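Long-range contacts in nitric oxide dioxygenase (PDB 6WK3), which binds heme b in a globin fold, serves here as an engineered carbene transferase, and is probably a nitric oxide dioxygenase: residues A[13-18]-A[66-71]; A[38-43]-A[95-100]; A[84-89]-A[138-143]. The protein carries 1 engineered substitution. All coordinates share one frame; numbering follows the deposited sequence.

Contact 1: A[13-18]-A[66-71]; sequences LVRASV and RSIDNP
Arg15 reaches across to Asp69 with its whole side chain. The CB of Arg15 lies 4.4 Å from Ile68 CG2. Farther out the chain bends at chi3 (-51°), and that turn carries Arg15 CD to 3.9 Å from OD2 of Asp69. The next atom makes the salt bridge: Arg15 NE lies 3.3 Å from OD2 of Asp69, with a poorly aligned N-H, so the hydrogen bond within the ion pair is weak. At the tip, Arg15 NH2 is 3.9 Å from Asp69 OD1, too far to be called a bond. Guanidinium and carboxylate planes stand 46° apart and the carboxylate is met obliquely, which gives none of the flat, two-pronged grip that an arginine can make. Asp69 OD1 also forms a salt bridge with Arg11, the stronger polar partner of this aspartate.

All this happens at one end of a globin fold, where helix 8-16, which precedes the long helix 18-39, packs against the loop between helix 50-66 and helix 75-88. Beside the charged pair the contact is greasy. CG1 of Val14 is anti to its backbone N (chi1 163°), which sends it at the CB and CG1 of Ile68, 3.9 Å from the latter; the two branched side chains cross at about a right angle. Ala65 and Ala125 also touch Val14, and Leu6 packs on Ile68.

At the other end Val18 lies against Arg66. Val18 CG1 sits over one face of the guanidinium, 3.8 Å from Arg66 NH1, while Val18 CG2 meets Arg66 CG at 4.1 Å. NH2 of Arg66 is spoken for by OE1 of Gln22, on the helix that Val18 begins.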
loop_
_atom_site.group_PDB
_atom_site.type_symbol
_atom_site.label_atom_id
_atom_site.label_comp_id
_atom_site.label_asym_id
_atom_site.label_seq_id
_atom_site.Cartn_x
_atom_site.Cartn_y
_atom_site.Cartn_z
ATOM N N LEU A 13 21.015 -16.418 17.497
ATOM C CA LEU A 13 21.924 -15.878 16.493
ATOM C C LEU A 13 21.337 -14.649 15.807
ATOM O O LEU A 13 22.066 -13.697 15.508
ATOM C CB LEU A 13 22.270 -16.956 15.465
ATOM C CG LEU A 13 23.229 -18.049 15.941
ATOM C CD1 LEU A 13 23.096 -19.306 15.095
ATOM C CD2 LEU A 13 24.657 -17.543 15.932
ATOM N N VAL A 14 20.027 -14.650 15.549
ATOM C CA VAL A 14 19.397 -13.474 14.958
ATOM C C VAL A 14 19.451 -12.302 15.928
ATOM O O VAL A 14 19.713 -11.160 15.529
ATOM C CB VAL A 14 17.951 -13.788 14.532
ATOM C CG1 VAL A 14 17.169 -12.500 14.318
ATOM C CG2 VAL A 14 17.938 -14.635 13.273
ATOM N N ARG A 15 19.205 -12.563 17.214
ATOM C CA ARG A 15 19.300 -11.514 18.222
ATOM C C ARG A 15 20.706 -10.935 18.274
ATOM O O ARG A 15 20.886 -9.731 18.492
ATOM C CB ARG A 15 18.908 -12.075 19.591
ATOM C CG ARG A 15 18.070 -11.158 20.470
ATOM C CD ARG A 15 17.915 -11.743 21.888
ATOM N NE ARG A 15 17.454 -13.133 21.872
ATOM C CZ ARG A 15 18.136 -14.165 22.365
ATOM N NH1 ARG A 15 19.324 -13.978 22.927
ATOM N NH2 ARG A 15 17.627 -15.390 22.299
ATOM N N ALA A 16 21.717 -11.779 18.066
ATOM C CA ALA A 16 23.098 -11.340 18.198
ATOM C C ALA A 16 23.554 -10.493 17.017
ATOM O O ALA A 16 24.512 -9.727 17.161
ATOM C CB ALA A 16 24.017 -12.551 18.369
ATOM N N SER A 17 22.896 -10.601 15.862
ATOM C CA SER A 17 23.274 -9.781 14.720
ATOM C C SER A 17 22.698 -8.375 14.780
ATOM O O SER A 17 23.012 -7.567 13.903
ATOM C CB SER A 17 22.855 -10.451 13.405
ATOM O OG SER A 17 21.538 -10.966 13.460
ATOM N N VAL A 18 21.876 -8.054 15.783
ATOM C CA VAL A 18 21.298 -6.705 15.863
ATOM C C VAL A 18 22.372 -5.626 15.834
ATOM O O VAL A 18 22.209 -4.642 15.094
ATOM C CB VAL A 18 20.358 -6.600 17.071
ATOM C CG1 VAL A 18 20.150 -5.147 17.476
ATOM C CG2 VAL A 18 19.015 -7.236 16.754
ATOM N N ARG A 66 15.211 -7.294 16.400
ATOM C CA ARG A 66 15.016 -6.822 17.766
ATOM C C ARG A 66 13.822 -7.482 18.446
ATOM O O ARG A 66 13.682 -7.380 19.668
ATOM C CB ARG A 66 14.808 -5.307 17.780
ATOM C CG ARG A 66 16.022 -4.462 17.436
ATOM C CD ARG A 66 15.877 -3.097 18.081
ATOM N NE ARG A 66 16.592 -2.041 17.376
ATOM C CZ ARG A 66 17.771 -1.560 17.754
ATOM N NH1 ARG A 66 18.377 -2.048 18.831
ATOM N NH2 ARG A 66 18.347 -0.590 17.056
ATOM N N SER A 67 12.946 -8.129 17.684
ATOM C CA SER A 67 11.712 -8.681 18.219
ATOM C C SER A 67 11.547 -10.134 17.798
ATOM O O SER A 67 10.426 -10.622 17.656
ATOM C CB SER A 67 10.514 -7.845 17.773
ATOM O OG SER A 67 9.291 -8.518 18.019
ATOM N N ILE A 68 12.665 -10.831 17.586
ATOM C CA ILE A 68 12.606 -12.213 17.132
ATOM C C ILE A 68 12.040 -13.139 18.207
ATOM O O ILE A 68 11.534 -14.217 17.879
ATOM C CB ILE A 68 14.004 -12.664 16.659
ATOM C CG1 ILE A 68 13.921 -13.958 15.847
ATOM C CG2 ILE A 68 14.948 -12.828 17.835
ATOM C CD1 ILE A 68 13.050 -13.858 14.620
ATOM N N ASP A 69 12.089 -12.742 19.485
ATOM C CA ASP A 69 11.473 -13.553 20.535
ATOM C C ASP A 69 9.963 -13.356 20.612
ATOM O O ASP A 69 9.250 -14.261 21.061
ATOM C CB ASP A 69 12.095 -13.241 21.898
ATOM C CG ASP A 69 13.558 -13.662 21.992
ATOM O OD1 ASP A 69 13.961 -14.638 21.317
ATOM O OD2 ASP A 69 14.307 -13.003 22.743
ATOM N N ASN A 70 9.456 -12.195 20.199
ATOM C CA ASN A 70 8.019 -11.924 20.171
ATOM C C ASN A 70 7.656 -11.348 18.809
ATOM O O ASN A 70 7.531 -10.127 18.646
ATOM C CB ASN A 70 7.608 -10.983 21.305
ATOM C CG ASN A 70 6.111 -10.711 21.328
ATOM O OD1 ASN A 70 5.341 -11.335 20.592
ATOM N ND2 ASN A 70 5.693 -9.778 22.178
ATOM N N PRO A 71 7.462 -12.207 17.804
ATOM C CA PRO A 71 7.064 -11.697 16.484
ATOM C C PRO A 71 5.691 -11.047 16.471
ATOM O O PRO A 71 5.438 -10.192 15.616
ATOM C CB PRO A 71 7.103 -12.951 15.598
ATOM C CG PRO A 71 7.967 -13.922 16.338
ATOM C CD PRO A 71 7.705 -13.657 17.785
#

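Contact 2: A[38-43]-A[95-100]; sequences ERYPET and YPLVWE. With HEM (protoporphyrin IX containing Fe), chain E.
Tyr40 presents a face to Leu97 and an edge to Glu100, and those two approaches set up the contact. Leu97 lies over one face of the ring: its CD2 is 4.2 Å from the Tyr40 ring centroid and 21° off the ring normal, a CH-pi contact, while its CB packs 3.9 Å from Tyr40 CE2. Tyr40 is where helix 18-39 gives way to a turn, and its first torsion (chi1 -54°) swings the ring toward helix 94-110.

Glu100 arrives from the rim, near the ring plane, with its carboxylate turned 67° to the ring. The phenol OH of Tyr40 hydrogen-bonds OE2 of Glu100; the modelled separation is very short and should not be read literally. The other oxygen belongs to Arg39. Arg39 NH1 stands 2.9 Å from Glu100 OE1, on the lone pair anti to the other oxygen, and the guanidinium and carboxylate are nearly coplanar. The same NH1 also meets Asp104 in a second salt bridge.

This is the globin scaffold beside the heme. On the inner side of helix 94-110, Val98 CG2 touches the porphyrin methyl CMC at 3.5 Å, and that methyl also lies over one face of Tyr95. Within 38-43, Thr43 OG1 bonds back to Tyr40 O at 2.8 Å, almost straight along the C=O direction, which closes the turn together with the Thr43 N bond to the same O.

With a phenol on one oxygen and an arginine on the other, both ends of the Glu100 carboxylate are engaged, an arrangement likely to favour its charged form and to limit its rotation.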
loop_
_atom_site.group_PDB
_atom_site.type_symbol
_atom_site.label_atom_id
_atom_site.label_comp_id
_atom_site.label_asym_id
_atom_site.label_seq_id
_atom_site.Cartn_x
_atom_site.Cartn_y
_atom_site.Cartn_z
ATOM N N GLU A 38 19.333 -7.309 -10.888
ATOM C CA GLU A 38 20.144 -7.874 -11.957
ATOM C C GLU A 38 19.937 -9.370 -12.165
ATOM O O GLU A 38 20.217 -9.867 -13.260
ATOM C CB GLU A 38 21.627 -7.579 -11.702
ATOM C CG GLU A 38 22.289 -8.432 -10.648
ATOM C CD GLU A 38 23.641 -7.877 -10.212
ATOM O OE1 GLU A 38 23.769 -6.638 -10.079
ATOM O OE2 GLU A 38 24.574 -8.683 -9.997
ATOM N N ARG A 39 19.445 -10.102 -11.170
ATOM C CA ARG A 39 19.259 -11.536 -11.365
ATOM C C ARG A 39 17.862 -11.898 -11.845
ATOM O O ARG A 39 17.699 -12.912 -12.535
ATOM C CB ARG A 39 19.568 -12.290 -10.074
ATOM C CG ARG A 39 21.028 -12.255 -9.685
ATOM C CD ARG A 39 21.252 -12.957 -8.360
ATOM N NE ARG A 39 22.563 -12.649 -7.801
ATOM C CZ ARG A 39 23.049 -13.201 -6.695
ATOM N NH1 ARG A 39 22.331 -14.092 -6.023
ATOM N NH2 ARG A 39 24.254 -12.862 -6.263
ATOM N N TYR A 40 16.855 -11.098 -11.506
ATOM C CA TYR A 40 15.464 -11.382 -11.864
ATOM C C TYR A 40 14.815 -10.100 -12.351
ATOM O O TYR A 40 14.073 -9.435 -11.616
ATOM C CB TYR A 40 14.709 -11.986 -10.681
ATOM C CG TYR A 40 15.414 -13.197 -10.131
ATOM C CD1 TYR A 40 15.323 -14.422 -10.776
ATOM C CD2 TYR A 40 16.201 -13.111 -8.990
ATOM C CE1 TYR A 40 15.978 -15.534 -10.289
ATOM C CE2 TYR A 40 16.863 -14.215 -8.499
ATOM C CZ TYR A 40 16.747 -15.423 -9.151
ATOM O OH TYR A 40 17.400 -16.530 -8.663
ATOM N N PRO A 41 15.073 -9.720 -13.605
ATOM C CA PRO A 41 14.552 -8.442 -14.114
ATOM C C PRO A 41 13.037 -8.360 -14.155
ATOM O O PRO A 41 12.497 -7.247 -14.165
ATOM C CB PRO A 41 15.153 -8.358 -15.525
ATOM C CG PRO A 41 16.353 -9.246 -15.483
ATOM C CD PRO A 41 15.982 -10.369 -14.564
ATOM N N GLU A 42 12.330 -9.492 -14.184
ATOM C CA GLU A 42 10.872 -9.440 -14.162
ATOM C C GLU A 42 10.352 -8.716 -12.925
ATOM O O GLU A 42 9.275 -8.109 -12.972
ATOM C CB GLU A 42 10.296 -10.854 -14.228
ATOM N N THR A 43 11.112 -8.742 -11.824
ATOM C CA THR A 43 10.654 -8.175 -10.562
ATOM C C THR A 43 10.803 -6.662 -10.481
ATOM O O THR A 43 10.185 -6.049 -9.605
ATOM C CB THR A 43 11.412 -8.788 -9.382
ATOM O OG1 THR A 43 12.765 -8.309 -9.385
ATOM C CG2 THR A 43 11.398 -10.310 -9.455
ATOM N N TYR A 95 9.307 -15.209 -3.187
ATOM C CA TYR A 95 9.991 -15.272 -1.898
ATOM C C TYR A 95 11.296 -16.059 -1.925
ATOM O O TYR A 95 12.257 -15.614 -1.276
ATOM C CB TYR A 95 9.029 -15.822 -0.836
ATOM C CG TYR A 95 8.032 -14.780 -0.401
ATOM C CD1 TYR A 95 8.351 -13.865 0.593
ATOM C CD2 TYR A 95 6.792 -14.672 -1.020
ATOM C CE1 TYR A 95 7.455 -12.891 0.978
ATOM C CE2 TYR A 95 5.887 -13.702 -0.638
ATOM C CZ TYR A 95 6.225 -12.816 0.366
ATOM O OH TYR A 95 5.338 -11.843 0.756
ATOM N N PRO A 96 11.415 -17.198 -2.619
ATOM C CA PRO A 96 12.746 -17.819 -2.728
ATOM C C PRO A 96 13.773 -16.919 -3.396
ATOM O O PRO A 96 14.951 -16.959 -3.020
ATOM C CB PRO A 96 12.475 -19.084 -3.553
ATOM C CG PRO A 96 11.056 -19.402 -3.288
ATOM C CD PRO A 96 10.367 -18.072 -3.176
ATOM N N LEU A 97 13.359 -16.093 -4.361
ATOM C CA LEU A 97 14.313 -15.229 -5.053
ATOM C C LEU A 97 14.873 -14.166 -4.121
ATOM O O LEU A 97 16.078 -13.887 -4.144
ATOM C CB LEU A 97 13.658 -14.564 -6.264
ATOM C CG LEU A 97 12.646 -15.384 -7.057
ATOM C CD1 LEU A 97 12.051 -14.540 -8.177
ATOM C CD2 LEU A 97 13.304 -16.641 -7.603
ATOM N N VAL A 98 14.014 -13.555 -3.303
ATOM C CA VAL A 98 14.481 -12.503 -2.409
ATOM C C VAL A 98 15.339 -13.086 -1.294
ATOM O O VAL A 98 16.277 -12.432 -0.820
ATOM C CB VAL A 98 13.287 -11.697 -1.866
ATOM C CG1 VAL A 98 13.706 -10.813 -0.698
ATOM C CG2 VAL A 98 12.698 -10.856 -2.976
ATOM N N TRP A 99 15.072 -14.323 -0.872
ATOM C CA TRP A 99 15.967 -14.943 0.100
ATOM C C TRP A 99 17.341 -15.178 -0.507
ATOM O O TRP A 99 18.368 -14.913 0.130
ATOM C CB TRP A 99 15.411 -16.265 0.627
ATOM C CG TRP A 99 16.524 -17.042 1.248
ATOM C CD1 TRP A 99 17.039 -18.234 0.823
ATOM C CD2 TRP A 99 17.314 -16.643 2.377
ATOM N NE1 TRP A 99 18.086 -18.609 1.629
ATOM C CE2 TRP A 99 18.276 -17.649 2.589
ATOM C CE3 TRP A 99 17.299 -15.533 3.229
ATOM C CZ2 TRP A 99 19.212 -17.579 3.617
ATOM C CZ3 TRP A 99 18.223 -15.472 4.253
ATOM C CH2 TRP A 99 19.169 -16.486 4.437
ATOM N N GLU A 100 17.378 -15.703 -1.734
ATOM C CA GLU A 100 18.645 -15.912 -2.427
ATOM C C GLU A 100 19.476 -14.632 -2.443
ATOM O O GLU A 100 20.659 -14.637 -2.082
ATOM C CB GLU A 100 18.376 -16.404 -3.853
ATOM C CG GLU A 100 19.624 -16.617 -4.687
ATOM C CD GLU A 100 19.353 -16.507 -6.178
ATOM O OE1 GLU A 100 20.098 -15.777 -6.868
ATOM O OE2 GLU A 100 18.393 -17.151 -6.658
HETATM C CHA HEM E . 7.529 -3.524 0.280
HETATM C CHB HEM E . 9.628 -6.349 3.639
HETATM C CHC HEM E . 9.416 -9.974 0.438
HETATM C CHD HEM E . 8.835 -6.719 -3.124
HETATM C C1A HEM E . 8.048 -3.974 1.479
HETATM C C2A HEM E . 8.101 -3.240 2.724
HETATM C C3A HEM E . 8.682 -4.012 3.646
HETATM C C4A HEM E . 9.018 -5.275 3.028
HETATM C CMA HEM E . 8.949 -3.630 5.115
HETATM C CAA HEM E . 7.576 -1.811 2.949
HETATM C CBA HEM E . 6.119 -1.903 3.387
HETATM C CGA HEM E . 5.630 -0.541 3.802
HETATM O O1A HEM E . 5.012 0.158 2.962
HETATM O O2A HEM E . 5.858 -0.148 4.975
HETATM C C1B HEM E . 9.710 -7.611 3.093
HETATM C C2B HEM E . 10.117 -8.828 3.768
HETATM C C3B HEM E . 10.070 -9.831 2.873
HETATM C C4B HEM E . 9.615 -9.279 1.611
HETATM C CMB HEM E . 10.545 -8.879 5.250
HETATM C CAB HEM E . 10.380 -11.336 3.064
HETATM C CBB HEM E . 10.371 -11.947 4.250
HETATM C C1C HEM E . 9.273 -9.420 -0.819
HETATM C C2C HEM E . 9.248 -10.142 -2.068
HETATM C C3C HEM E . 9.106 -9.261 -3.062
HETATM C C4C HEM E . 9.007 -7.930 -2.481
HETATM C CMC HEM E . 9.384 -11.672 -2.223
HETATM C CAC HEM E . 9.037 -9.662 -4.551
HETATM C CBC HEM E . 9.434 -8.820 -5.504
HETATM C C1D HEM E . 8.302 -5.584 -2.539
HETATM C C2D HEM E . 7.641 -4.463 -3.182
HETATM C C3D HEM E . 7.291 -3.583 -2.227
HETATM C C4D HEM E . 7.705 -4.116 -0.953
HETATM C CMD HEM E . 7.407 -4.328 -4.703
HETATM C CAD HEM E . 6.571 -2.225 -2.379
HETATM C CBD HEM E . 5.094 -2.444 -2.684
HETATM C CGD HEM E . 4.295 -1.200 -2.382
HETATM O O1D HEM E . 4.729 -0.385 -1.523
HETATM O O2D HEM E . 3.206 -1.039 -2.995
HETATM N NA HEM E . 8.617 -5.211 1.705
HETATM N NB HEM E . 9.409 -7.929 1.786
HETATM N NC HEM E . 9.125 -8.078 -1.114
HETATM N ND HEM E . 8.317 -5.327 -1.187
HETATM FE FE HEM E . 8.975 -6.606 0.272
#

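Contact 3: A[84-89]-A[138-143]; sequences SHARAG and AQVYAV. With HEM (protoporphyrin IX containing Fe), chain E.
Tyr141 lays the CE1 side of its ring beside Ala86, with CE1 3.8 Å from the CB of Ala86, and carries its OH over the end of helix 75-88. This is the proximal side of the globin fold: that helix bears the heme ligand His85, and the helix segments 84-88 and 138-143 cross at -51°. A Schellman motif with Gly89 at C-prime closes helix 75-88, and the phenol OH of Tyr141 hydrogen-bonds the O of Val90 just beyond. Val140 fills in beside the ring, its CG1 4.0 Å from the CB of Ala86.

Arg87 points away from helix 116-145, bends at chi3 (61°) and turns its guanidinium edge-on to a heme propionate. Arg87 NE donates to heme O2D at 2.9 Å and Arg87 NH2 to heme O1D at 3.1 Å, while NH1 bonds Ser84 of the second subunit. A leucine in its place would probably cost the propionate the NE and NH2 donors of this residue, along with the bond to Ser84 of the second subunit.

His85 turns away from Tyr141 toward the heme. Its ND1 hydrogen-bonds OE2 of Glu137, and from across the ring His85 NE2 binds the heme iron at 2.4 Å.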
loop_
_atom_site.group_PDB
_atom_site.type_symbol
_atom_site.label_atom_id
_atom_site.label_comp_id
_atom_site.label_asym_id
_atom_site.label_seq_id
_atom_site.Cartn_x
_atom_site.Cartn_y
_atom_site.Cartn_z
ATOM N N SER A 84 1.049 -3.774 1.205
ATOM C CA SER A 84 1.984 -3.265 0.208
ATOM C C SER A 84 2.286 -4.324 -0.847
ATOM O O SER A 84 2.224 -4.053 -2.051
ATOM C CB SER A 84 3.269 -2.793 0.888
ATOM O OG SER A 84 3.005 -1.736 1.797
ATOM N N HIS A 85 2.598 -5.547 -0.415
ATOM C CA HIS A 85 2.896 -6.613 -1.369
ATOM C C HIS A 85 1.710 -6.884 -2.281
ATOM O O HIS A 85 1.865 -7.006 -3.500
ATOM C CB HIS A 85 3.282 -7.889 -0.630
ATOM C CG HIS A 85 4.642 -7.839 -0.027
ATOM N ND1 HIS A 85 5.101 -8.795 0.853
ATOM C CD2 HIS A 85 5.643 -6.944 -0.173
ATOM C CE1 HIS A 85 6.331 -8.490 1.222
ATOM N NE2 HIS A 85 6.684 -7.373 0.611
ATOM N N ALA A 86 0.518 -7.008 -1.699
ATOM C CA ALA A 86 -0.665 -7.284 -2.503
ATOM C C ALA A 86 -0.945 -6.140 -3.467
ATOM O O ALA A 86 -1.388 -6.365 -4.598
ATOM C CB ALA A 86 -1.868 -7.537 -1.594
ATOM N N ARG A 87 -0.684 -4.902 -3.036
ATOM C CA ARG A 87 -0.842 -3.755 -3.923
ATOM C C ARG A 87 0.056 -3.877 -5.149
ATOM O O ARG A 87 -0.357 -3.540 -6.261
ATOM C CB ARG A 87 -0.543 -2.462 -3.165
ATOM C CG ARG A 87 -0.663 -1.202 -4.006
ATOM C CD ARG A 87 -0.599 0.051 -3.144
ATOM N NE ARG A 87 0.668 0.161 -2.427
ATOM C CZ ARG A 87 0.927 1.075 -1.495
ATOM N NH1 ARG A 87 0.001 1.966 -1.160
ATOM N NH2 ARG A 87 2.110 1.101 -0.898
ATOM N N ALA A 88 1.281 -4.372 -4.973
ATOM C CA ALA A 88 2.239 -4.446 -6.069
ATOM C C ALA A 88 2.206 -5.769 -6.825
ATOM O O ALA A 88 2.884 -5.890 -7.849
ATOM C CB ALA A 88 3.657 -4.200 -5.552
ATOM N N GLY A 89 1.445 -6.754 -6.362
ATOM C CA GLY A 89 1.378 -8.020 -7.065
ATOM C C GLY A 89 2.478 -8.993 -6.722
ATOM O O GLY A 89 2.810 -9.854 -7.544
ATOM N N ALA A 138 -2.064 -14.349 -0.002
ATOM C CA ALA A 138 -2.958 -15.201 -0.782
ATOM C C ALA A 138 -4.405 -15.037 -0.331
ATOM O O ALA A 138 -5.323 -15.006 -1.161
ATOM C CB ALA A 138 -2.523 -16.663 -0.671
ATOM N N GLN A 139 -4.627 -14.918 0.980
ATOM C CA GLN A 139 -5.976 -14.676 1.477
ATOM C C GLN A 139 -6.512 -13.336 0.986
ATOM O O GLN A 139 -7.678 -13.237 0.594
ATOM C CB GLN A 139 -5.993 -14.728 3.003
ATOM C CG GLN A 139 -5.666 -16.093 3.598
ATOM C CD GLN A 139 -5.797 -16.104 5.108
ATOM O OE1 GLN A 139 -5.240 -15.247 5.796
ATOM N NE2 GLN A 139 -6.544 -17.070 5.631
ATOM N N VAL A 140 -5.674 -12.296 0.995
ATOM C CA VAL A 140 -6.122 -10.976 0.555
ATOM C C VAL A 140 -6.429 -10.989 -0.937
ATOM O O VAL A 140 -7.389 -10.354 -1.393
ATOM C CB VAL A 140 -5.068 -9.910 0.913
ATOM C CG1 VAL A 140 -5.290 -8.637 0.105
ATOM C CG2 VAL A 140 -5.094 -9.615 2.403
ATOM N N TYR A 141 -5.626 -11.710 -1.721
ATOM C CA TYR A 141 -5.912 -11.853 -3.145
ATOM C C TYR A 141 -7.270 -12.511 -3.366
ATOM O O TYR A 141 -8.073 -12.048 -4.186
ATOM C CB TYR A 141 -4.805 -12.665 -3.818
ATOM C CG TYR A 141 -3.499 -11.920 -3.996
ATOM C CD1 TYR A 141 -3.481 -10.570 -4.323
ATOM C CD2 TYR A 141 -2.284 -12.574 -3.848
ATOM C CE1 TYR A 141 -2.287 -9.892 -4.489
ATOM C CE2 TYR A 141 -1.090 -11.909 -4.015
ATOM C CZ TYR A 141 -1.093 -10.569 -4.334
ATOM O OH TYR A 141 0.106 -9.909 -4.495
ATOM N N ALA A 142 -7.555 -13.586 -2.623
ATOM C CA ALA A 142 -8.799 -14.322 -2.828
ATOM C C ALA A 142 -10.022 -13.471 -2.508
ATOM O O ALA A 142 -11.075 -13.639 -3.134
ATOM C CB ALA A 142 -8.795 -15.592 -1.980
ATOM N N VAL A 143 -9.897 -12.544 -1.556
ATOM C CA VAL A 143 -11.024 -11.696 -1.171
ATOM C C VAL A 143 -11.312 -10.647 -2.242
ATOM O O VAL A 143 -12.471 -10.297 -2.489
ATOM C CB VAL A 143 -10.743 -11.050 0.196
ATOM C CG1 VAL A 143 -11.917 -10.224 0.654
ATOM C CG2 VAL A 143 -10.460 -12.117 1.192
HETATM C CHA HEM E . 7.529 -3.524 0.280
HETATM C CHB HEM E . 9.628 -6.349 3.639
HETATM C CHC HEM E . 9.416 -9.974 0.438
HETATM C CHD HEM E . 8.835 -6.719 -3.124
HETATM C C1A HEM E . 8.048 -3.974 1.479
HETATM C C2A HEM E . 8.101 -3.240 2.724
HETATM C C3A HEM E . 8.682 -4.012 3.646
HETATM C C4A HEM E . 9.018 -5.275 3.028
HETATM C CMA HEM E . 8.949 -3.630 5.115
HETATM C CAA HEM E . 7.576 -1.811 2.949
HETATM C CBA HEM E . 6.119 -1.903 3.387
HETATM C CGA HEM E . 5.630 -0.541 3.802
HETATM O O1A HEM E . 5.012 0.158 2.962
HETATM O O2A HEM E . 5.858 -0.148 4.975
HETATM C C1B HEM E . 9.710 -7.611 3.093
HETATM C C2B HEM E . 10.117 -8.828 3.768
HETATM C C3B HEM E . 10.070 -9.831 2.873
HETATM C C4B HEM E . 9.615 -9.279 1.611
HETATM C CMB HEM E . 10.545 -8.879 5.250
HETATM C CAB HEM E . 10.380 -11.336 3.064
HETATM C CBB HEM E . 10.371 -11.947 4.250
HETATM C C1C HEM E . 9.273 -9.420 -0.819
HETATM C C2C HEM E . 9.248 -10.142 -2.068
HETATM C C3C HEM E . 9.106 -9.261 -3.062
HETATM C C4C HEM E . 9.007 -7.930 -2.481
HETATM C CMC HEM E . 9.384 -11.672 -2.223
HETATM C CAC HEM E . 9.037 -9.662 -4.551
HETATM C CBC HEM E . 9.434 -8.820 -5.504
HETATM C C1D HEM E . 8.302 -5.584 -2.539
HETATM C C2D HEM E . 7.641 -4.463 -3.182
HETATM C C3D HEM E . 7.291 -3.583 -2.227
HETATM C C4D HEM E . 7.705 -4.116 -0.953
HETATM C CMD HEM E . 7.407 -4.328 -4.703
HETATM C CAD HEM E . 6.571 -2.225 -2.379
HETATM C CBD HEM E . 5.094 -2.444 -2.684
HETATM C CGD HEM E . 4.295 -1.200 -2.382
HETATM O O1D HEM E . 4.729 -0.385 -1.523
HETATM O O2D HEM E . 3.206 -1.039 -2.995
HETATM N NA HEM E . 8.617 -5.211 1.705
HETATM N NB HEM E . 9.409 -7.929 1.786
HETATM N NC HEM E . 9.125 -8.078 -1.114
HETATM N ND HEM E . 8.317 -5.327 -1.187
HETATM FE FE HEM E . 8.975 -6.606 0.272
#

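Contacts 2 and 3 meet at the heme, approaching it from different directions, and their centres are 19 Å apart. Val98 and Tyr95 of contact 2 border the porphyrin, whereas His85 of contact 3 supplies its axial ligand. They also touch directly: the OH of Tyr95 is 3.1 Å from ND1 of His85, a weak hydrogen bond. Glu137 bonds both of those residues and so ties them together behind the iron. Contact 1 stands apart, about 25 Å from contact 2 and 27 Å from contact 3 between centres, on the other side of the chain's centre from both; even so, the side chain of Ile68 is about 11 Å from a heme.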